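Local structure of Mll7089 protein (Mesorhizobium loti, 2OZ8) at residues W111-A114 / A115-G119; T202-E205 / A206-K209; H230-D233 / G234-L238. The protein is of unestablished function but resembles the mandelate racemase group of the enolase superfamily and may act as a magnesium-dependent hydro-lyase. All blocks are in the same frame, centred on the assembly; numbering follows the deposited sequence.

Contact 1: residues W111-A114 / A115-G119; sequences WDLA and AKEAG
Asp112 and Lys116, one turn apart near the C-terminal end of helix 103-118, form a long salt bridge, with OD2 of Asp112 3.6 Å from NZ of Lys116. A water bridges the pair, 2.9 Å from Asp112 OD2 and 2.8 Å from Lys116 NZ. The CE of Lys116 lies 3.6 Å from Asp112 OD1. Both charges have further partners: OD1 accepts from His346 N and OD2 from Leu47 N, and NZ donates to Val45 O. One residue along, Leu113 CG stands opposite its own backbone N (chi1 -180°), which brings CD1 to 3.5 Å from CD of Glu117. The carboxylate there is held through OE1 by Ser40 and Ser42. Behind these side chains run the i to i+4 backbone bonds, such as Glu117 N to Leu113 O at 2.9 Å and 169°. The last, Ala118 N to Ala114 O, is more bent at 141°, and Gly119, with positive phi, ends the helix in a Schellman motif. Ala118 O accepts from Arg79 of the second subunit, whose His85 meets Trp111 edge-to-face. Asp112, Lys116 and Glu117 tie the helix to strands 27-40 and 45-52 and their turn, while Ala114 meets helix 80-83 and Trp111 and Ala115 pack on helix 122-125.

Contact 2: residues T202-E205 / A206-K209; sequences TSKE and ALTK
Ala206 meets Thr202 through the backbone: its N donates to Thr202 O at 2.7 Å, nearly straight at 174°, closing the first turn of helix 203-215. Thr202 is the N-cap residue, yet its side chain makes no capping bond. Instead, Glu205 reaches back, and its OE1 accepts from Thr202 N at 3.1 Å, on the anti side and 32° out of the carboxylate plane.

Leu207 N follows with a bond to Ser203 O, and its side chain turns to Ala241 of helix 232-241. Next comes Thr208, whose N bonds to Lys204 O. Its OG1 sits between its own backbone N and carbonyl carbon (chi1 66°), where it can donate to Glu205 O at 3.2 Å. The methyl CG2 lies 4.1 Å from Lys204 CD, the two side chains crossing at about a right angle. Lys204 itself is folded at chi2, chi3 and chi4, and its NZ forms a salt bridge with Asp268 and hydrogen bonds with the backbone carbonyls of Val242 and Arg239, all of the third subunit.

Lys209 N shares Glu205 O with that threonine hydroxyl, at 3.0 Å. Its extended side chain places NZ 2.7 Å from Glu205 OE2, a hydrogen-bonded salt bridge on the anti lone pair of that oxygen, while CE rests 3.5 Å from Glu205 CG.

Glu205 therefore uses one carboxylate oxygen backward and the other forward, which should limit its rotation. The ammonium group of Lys209 and the nearby helix N-terminus would both be expected to favour the ionised carboxylate.

Contact 3: residues H230-D233 / G234-L238; sequences HDHD and GLRTL. With SO4 (sulfate ion), chain C.
The N-terminal turn of helix 232-241 is capped by Asp231, which occupies the N-cap position. Its OD1 accepts from Gly234 N at 3.0 Å with an N-H...O angle of 163°, the donor meeting OD1 from above the carboxylate plane, 64° out of it. Asp231 CG is anti to the backbone N (chi1 -171°), which carries the carboxylate forward to the first-turn N-H of Gly234. The Asp231 carbonyl O is in turn bonded by Leu235 N.

This helix forms the crossover of a beta-alpha-beta unit between strands 222-224 and 246-249 of the barrel, and Leu235 packs on Ile247 and Ser249 of the second strand. On another side of the helix, His232 and Arg236 grip a sulfate, probably from the crystallisation liquor. His232 ND1 donates to sulfate O1 at 2.9 Å, with the ion at the ring edge, and Arg236 NH1 reaches sulfate O3 at 3.1 Å. The position of NH2 is unsure because it lies too close to a sulfate oxygen; NE is anchored by Ala264 O.

Next to His232, Asp233 O accepts from both Thr237 N and Thr237 OG1, each at 3.0 Å. The Asp233 carboxylate has another partner, its OD2 forming a salt bridge with Arg239 of the third subunit.

The three contacts come in series along the chain. Contact 1, on helix 103-118, stands apart: its centre is about 46 Å from that of contact 2 and about 41 Å from that of contact 3, on the opposite side of the chain's centre. Contacts 2 and 3 lie on successive helices of the barrel, 203-215 and 232-241, flanking strand 222-224, with centres about 11 Å apart. They touch directly: Ser203 CB is 3.6 Å from Gly234 CA, and Leu207 CB is 3.7 Å from Leu238 CD2. Both also meet the third subunit, whereas contact 1 meets the second, so opposite sides of one chain serve different interfaces of the eight-chain assembly.

Contact 1: residues W111-A114 / A115-G119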
loop_
_atom_site.group_PDB
_atom_site.type_symbol
_atom_site.label_atom_id
_atom_site.label_comp_id
_atom_site.label_asym_id
_atom_site.label_seq_id
_atom_site.Cartn_x
_atom_site.Cartn_y
_atom_site.Cartn_z
ATOM N N TRP A 111 -8.904 40.604 -5.938
ATOM C CA TRP A 111 -8.204 40.563 -7.248
ATOM C C TRP A 111 -8.675 41.565 -8.312
ATOM O O TRP A 111 -7.918 42.002 -9.146
ATOM C CB TRP A 111 -8.253 39.163 -7.864
ATOM C CG TRP A 111 -7.386 38.160 -7.207
ATOM C CD1 TRP A 111 -7.741 37.290 -6.200
ATOM C CD2 TRP A 111 -6.006 37.919 -7.481
ATOM N NE1 TRP A 111 -6.672 36.505 -5.865
ATOM C CE2 TRP A 111 -5.591 36.871 -6.635
ATOM C CE3 TRP A 111 -5.070 38.487 -8.365
ATOM C CZ2 TRP A 111 -4.277 36.363 -6.663
ATOM C CZ3 TRP A 111 -3.755 37.976 -8.377
ATOM C CH2 TRP A 111 -3.388 36.932 -7.537
ATOM N N ASP A 112 -9.944 41.880 -8.310
ATOM C CA ASP A 112 -10.469 42.924 -9.175
ATOM C C ASP A 112 -9.778 44.285 -8.837
ATOM O O ASP A 112 -9.244 44.989 -9.699
ATOM C CB ASP A 112 -11.978 43.017 -8.926
ATOM C CG ASP A 112 -12.657 43.998 -9.848
ATOM O OD1 ASP A 112 -12.207 44.096 -11.002
ATOM O OD2 ASP A 112 -13.623 44.661 -9.411
ATOM N N LEU A 113 -9.822 44.632 -7.557
ATOM C CA LEU A 113 -9.139 45.781 -7.032
ATOM C C LEU A 113 -7.632 45.779 -7.309
ATOM O O LEU A 113 -7.110 46.793 -7.749
ATOM C CB LEU A 113 -9.445 45.916 -5.537
ATOM C CG LEU A 113 -8.830 47.080 -4.769
ATOM C CD1 LEU A 113 -9.055 48.420 -5.486
ATOM C CD2 LEU A 113 -9.494 47.051 -3.440
ATOM N N ALA A 114 -6.946 44.664 -7.069
ATOM C CA ALA A 114 -5.500 44.550 -7.334
ATOM C C ALA A 114 -5.132 44.761 -8.777
ATOM O O ALA A 114 -4.150 45.421 -9.088
ATOM C CB ALA A 114 -4.962 43.211 -6.866
ATOM N N ALA A 115 -5.890 44.157 -9.662
ATOM C CA ALA A 115 -5.759 44.392 -11.092
ATOM C C ALA A 115 -6.020 45.866 -11.515
ATOM O O ALA A 115 -5.225 46.452 -12.270
ATOM C CB ALA A 115 -6.698 43.432 -11.851
ATOM N N LYS A 116 -7.130 46.457 -11.078
ATOM C CA LYS A 116 -7.377 47.850 -11.407
ATOM C C LYS A 116 -6.183 48.718 -10.954
ATOM O O LYS A 116 -5.644 49.511 -11.721
ATOM C CB LYS A 116 -8.666 48.357 -10.766
ATOM C CG LYS A 116 -9.881 47.753 -11.327
ATOM C CD LYS A 116 -11.141 48.329 -10.719
ATOM C CE LYS A 116 -12.311 47.658 -11.369
ATOM N NZ LYS A 116 -13.471 48.041 -10.588
ATOM N N GLU A 117 -5.757 48.524 -9.713
ATOM C CA GLU A 117 -4.653 49.288 -9.187
ATOM C C GLU A 117 -3.304 49.015 -9.860
ATOM O O GLU A 117 -2.452 49.882 -9.916
ATOM C CB GLU A 117 -4.632 49.162 -7.664
ATOM C CG GLU A 117 -5.650 50.128 -7.062
ATOM C CD GLU A 117 -5.858 49.941 -5.603
ATOM O OE1 GLU A 117 -6.384 50.891 -4.976
ATOM O OE2 GLU A 117 -5.512 48.855 -5.073
ATOM N N ALA A 118 -3.110 47.827 -10.411
ATOM C CA ALA A 118 -1.905 47.584 -11.215
ATOM C C ALA A 118 -2.129 48.098 -12.617
ATOM O O ALA A 118 -1.215 48.081 -13.425
ATOM C CB ALA A 118 -1.506 46.062 -11.229
ATOM N N GLY A 119 -3.350 48.537 -12.914
ATOM C CA GLY A 119 -3.654 49.064 -14.258
ATOM C C GLY A 119 -3.696 47.952 -15.285
ATOM O O GLY A 119 -3.075 48.059 -16.356
HETATM O O HOH W 1 -15.738 46.467 -10.188
#

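Contact 2: residues T202-E205 / A206-K209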
loop_
_atom_site.group_PDB
_atom_site.type_symbol
_atom_site.label_atom_id
_atom_site.label_comp_id
_atom_site.label_asym_id
_atom_site.label_seq_id
_atom_site.Cartn_x
_atom_site.Cartn_y
_atom_site.Cartn_z
ATOM N N THR A 202 -24.636 5.417 -7.283
ATOM C CA THR A 202 -23.552 4.698 -6.625
ATOM C C THR A 202 -22.530 4.206 -7.707
ATOM O O THR A 202 -22.822 4.167 -8.931
ATOM C CB THR A 202 -24.143 3.501 -5.818
ATOM O OG1 THR A 202 -25.024 2.751 -6.651
ATOM C CG2 THR A 202 -24.933 3.971 -4.563
ATOM N N SER A 203 -21.335 3.823 -7.293
ATOM C CA SER A 203 -20.266 3.569 -8.291
ATOM C C SER A 203 -20.571 2.566 -9.390
ATOM O O SER A 203 -20.376 2.909 -10.578
ATOM C CB SER A 203 -18.908 3.254 -7.660
ATOM O OG SER A 203 -18.998 2.076 -6.895
ATOM N N LYS A 204 -21.067 1.367 -9.056
ATOM C CA LYS A 204 -21.312 0.393 -10.137
ATOM C C LYS A 204 -22.514 0.732 -10.970
ATOM O O LYS A 204 -22.523 0.495 -12.181
ATOM C CB LYS A 204 -21.291 -1.088 -9.644
ATOM C CG LYS A 204 -21.386 -2.168 -10.724
ATOM C CD LYS A 204 -20.351 -2.031 -11.826
ATOM C CE LYS A 204 -18.909 -2.364 -11.330
ATOM N NZ LYS A 204 -18.650 -3.796 -11.018
ATOM N N GLU A 205 -23.527 1.324 -10.344
ATOM C CA GLU A 205 -24.667 1.940 -11.045
ATOM C C GLU A 205 -24.236 3.037 -12.021
ATOM O O GLU A 205 -24.653 3.005 -13.176
ATOM C CB GLU A 205 -25.640 2.541 -10.046
ATOM C CG GLU A 205 -26.864 3.154 -10.720
ATOM C CD GLU A 205 -27.672 4.046 -9.775
ATOM O OE1 GLU A 205 -27.270 4.317 -8.615
ATOM O OE2 GLU A 205 -28.746 4.480 -10.202
ATOM N N ALA A 206 -23.371 3.970 -11.602
ATOM C CA ALA A 206 -22.787 4.967 -12.573
ATOM C C ALA A 206 -22.187 4.270 -13.779
ATOM O O ALA A 206 -22.517 4.581 -14.918
ATOM C CB ALA A 206 -21.757 5.835 -11.934
ATOM N N LEU A 207 -21.340 3.278 -13.515
ATOM C CA LEU A 207 -20.659 2.571 -14.581
ATOM C C LEU A 207 -21.594 1.791 -15.544
ATOM O O LEU A 207 -21.380 1.814 -16.745
ATOM C CB LEU A 207 -19.565 1.681 -13.989
ATOM C CG LEU A 207 -18.615 0.894 -14.877
ATOM C CD1 LEU A 207 -18.260 1.518 -16.223
ATOM C CD2 LEU A 207 -17.397 0.690 -14.057
ATOM N N THR A 208 -22.617 1.120 -15.033
ATOM C CA THR A 208 -23.548 0.421 -15.932
ATOM C C THR A 208 -24.425 1.385 -16.705
ATOM O O THR A 208 -24.765 1.128 -17.835
ATOM C CB THR A 208 -24.424 -0.623 -15.193
ATOM O OG1 THR A 208 -25.300 0.043 -14.290
ATOM C CG2 THR A 208 -23.538 -1.596 -14.383
ATOM N N LYS A 209 -24.759 2.520 -16.108
ATOM C CA LYS A 209 -25.437 3.603 -16.833
ATOM C C LYS A 209 -24.571 4.247 -17.919
ATOM O O LYS A 209 -25.026 4.456 -19.051
ATOM C CB LYS A 209 -26.021 4.613 -15.832
ATOM C CG LYS A 209 -27.228 3.957 -15.128
ATOM C CD LYS A 209 -27.935 4.816 -14.179
ATOM C CE LYS A 209 -28.932 3.991 -13.431
ATOM N NZ LYS A 209 -29.837 4.858 -12.630
#

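Contact 3: residues H230-D233 / G234-L238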
loop_
_atom_site.group_PDB
_atom_site.type_symbol
_atom_site.label_atom_id
_atom_site.label_comp_id
_atom_site.label_asym_id
_atom_site.label_seq_id
_atom_site.Cartn_x
_atom_site.Cartn_y
_atom_site.Cartn_z
ATOM N N HIS A 230 -17.101 11.752 -1.713
ATOM C CA HIS A 230 -16.164 11.182 -0.796
ATOM C C HIS A 230 -15.852 9.734 -1.177
ATOM O O HIS A 230 -14.985 9.103 -0.556
ATOM C CB HIS A 230 -16.726 11.320 0.631
ATOM C CG HIS A 230 -16.912 12.755 1.060
ATOM N ND1 HIS A 230 -15.900 13.704 0.964
ATOM C CD2 HIS A 230 -17.993 13.404 1.574
ATOM C CE1 HIS A 230 -16.353 14.871 1.403
ATOM N NE2 HIS A 230 -17.619 14.719 1.775
ATOM N N ASP A 231 -16.538 9.213 -2.212
ATOM C CA ASP A 231 -16.318 7.833 -2.602
ATOM C C ASP A 231 -15.126 7.712 -3.567
ATOM O O ASP A 231 -15.288 7.529 -4.796
ATOM C CB ASP A 231 -17.564 7.190 -3.183
ATOM C CG ASP A 231 -17.377 5.703 -3.389
ATOM O OD1 ASP A 231 -16.371 5.150 -2.896
ATOM O OD2 ASP A 231 -18.221 5.066 -4.026
ATOM N N HIS A 232 -13.926 7.795 -2.982
ATOM C CA HIS A 232 -12.696 7.801 -3.758
ATOM C C HIS A 232 -12.495 6.431 -4.391
ATOM O O HIS A 232 -12.153 6.329 -5.563
ATOM C CB HIS A 232 -11.502 8.186 -2.890
ATOM C CG HIS A 232 -11.539 9.587 -2.379
ATOM N ND1 HIS A 232 -10.734 10.016 -1.344
ATOM C CD2 HIS A 232 -12.287 10.661 -2.742
ATOM C CE1 HIS A 232 -10.961 11.298 -1.112
ATOM N NE2 HIS A 232 -11.908 11.709 -1.933
ATOM N N ASP A 233 -12.757 5.371 -3.642
ATOM C CA ASP A 233 -12.601 4.052 -4.227
ATOM C C ASP A 233 -13.504 3.926 -5.468
ATOM O O ASP A 233 -13.062 3.490 -6.512
ATOM C CB ASP A 233 -12.861 2.935 -3.222
ATOM C CG ASP A 233 -12.857 1.563 -3.883
ATOM O OD1 ASP A 233 -11.783 1.033 -4.191
ATOM O OD2 ASP A 233 -13.941 1.027 -4.152
ATOM N N GLY A 234 -14.766 4.320 -5.350
ATOM C CA GLY A 234 -15.626 4.306 -6.494
ATOM C C GLY A 234 -15.194 5.218 -7.629
ATOM O O GLY A 234 -15.425 4.893 -8.787
ATOM N N LEU A 235 -14.597 6.371 -7.325
ATOM C CA LEU A 235 -14.254 7.300 -8.399
ATOM C C LEU A 235 -13.099 6.693 -9.187
ATOM O O LEU A 235 -13.118 6.734 -10.439
ATOM C CB LEU A 235 -13.977 8.742 -7.919
ATOM C CG LEU A 235 -15.223 9.576 -7.580
ATOM C CD1 LEU A 235 -14.861 10.770 -6.668
ATOM C CD2 LEU A 235 -16.000 10.065 -8.744
ATOM N N ARG A 236 -12.170 6.054 -8.457
ATOM C CA ARG A 236 -11.006 5.372 -9.067
ATOM C C ARG A 236 -11.466 4.235 -9.963
ATOM O O ARG A 236 -11.014 4.105 -11.099
ATOM C CB ARG A 236 -10.084 4.773 -8.022
ATOM C CG ARG A 236 -8.998 5.666 -7.485
ATOM C CD ARG A 236 -8.237 4.932 -6.360
ATOM N NE ARG A 236 -8.036 5.894 -5.322
ATOM C CZ ARG A 236 -8.385 5.779 -4.054
ATOM N NH1 ARG A 236 -8.909 4.667 -3.563
ATOM N NH2 ARG A 236 -8.152 6.816 -3.265
ATOM N N THR A 237 -12.383 3.429 -9.445
ATOM C CA THR A 237 -12.986 2.357 -10.235
ATOM C C THR A 237 -13.565 2.871 -11.544
ATOM O O THR A 237 -13.336 2.266 -12.594
ATOM C CB THR A 237 -14.038 1.563 -9.428
ATOM O OG1 THR A 237 -13.416 1.096 -8.228
ATOM C CG2 THR A 237 -14.531 0.366 -10.232
ATOM N N LEU A 238 -14.280 3.994 -11.487
ATOM C CA LEU A 238 -14.785 4.661 -12.722
ATOM C C LEU A 238 -13.648 5.120 -13.613
ATOM O O LEU A 238 -13.726 5.014 -14.839
ATOM C CB LEU A 238 -15.680 5.883 -12.393
ATOM C CG LEU A 238 -16.992 5.505 -11.692
ATOM C CD1 LEU A 238 -17.767 6.733 -11.225
ATOM C CD2 LEU A 238 -17.822 4.641 -12.637
HETATM S S SO4 C . -8.700 6.865 -0.158
HETATM O O1 SO4 C . -9.539 7.948 0.338
HETATM O O2 SO4 C . -7.920 6.349 0.979
HETATM O O3 SO4 C . -9.549 5.820 -0.738
HETATM O O4 SO4 C . -7.776 7.451 -1.140
#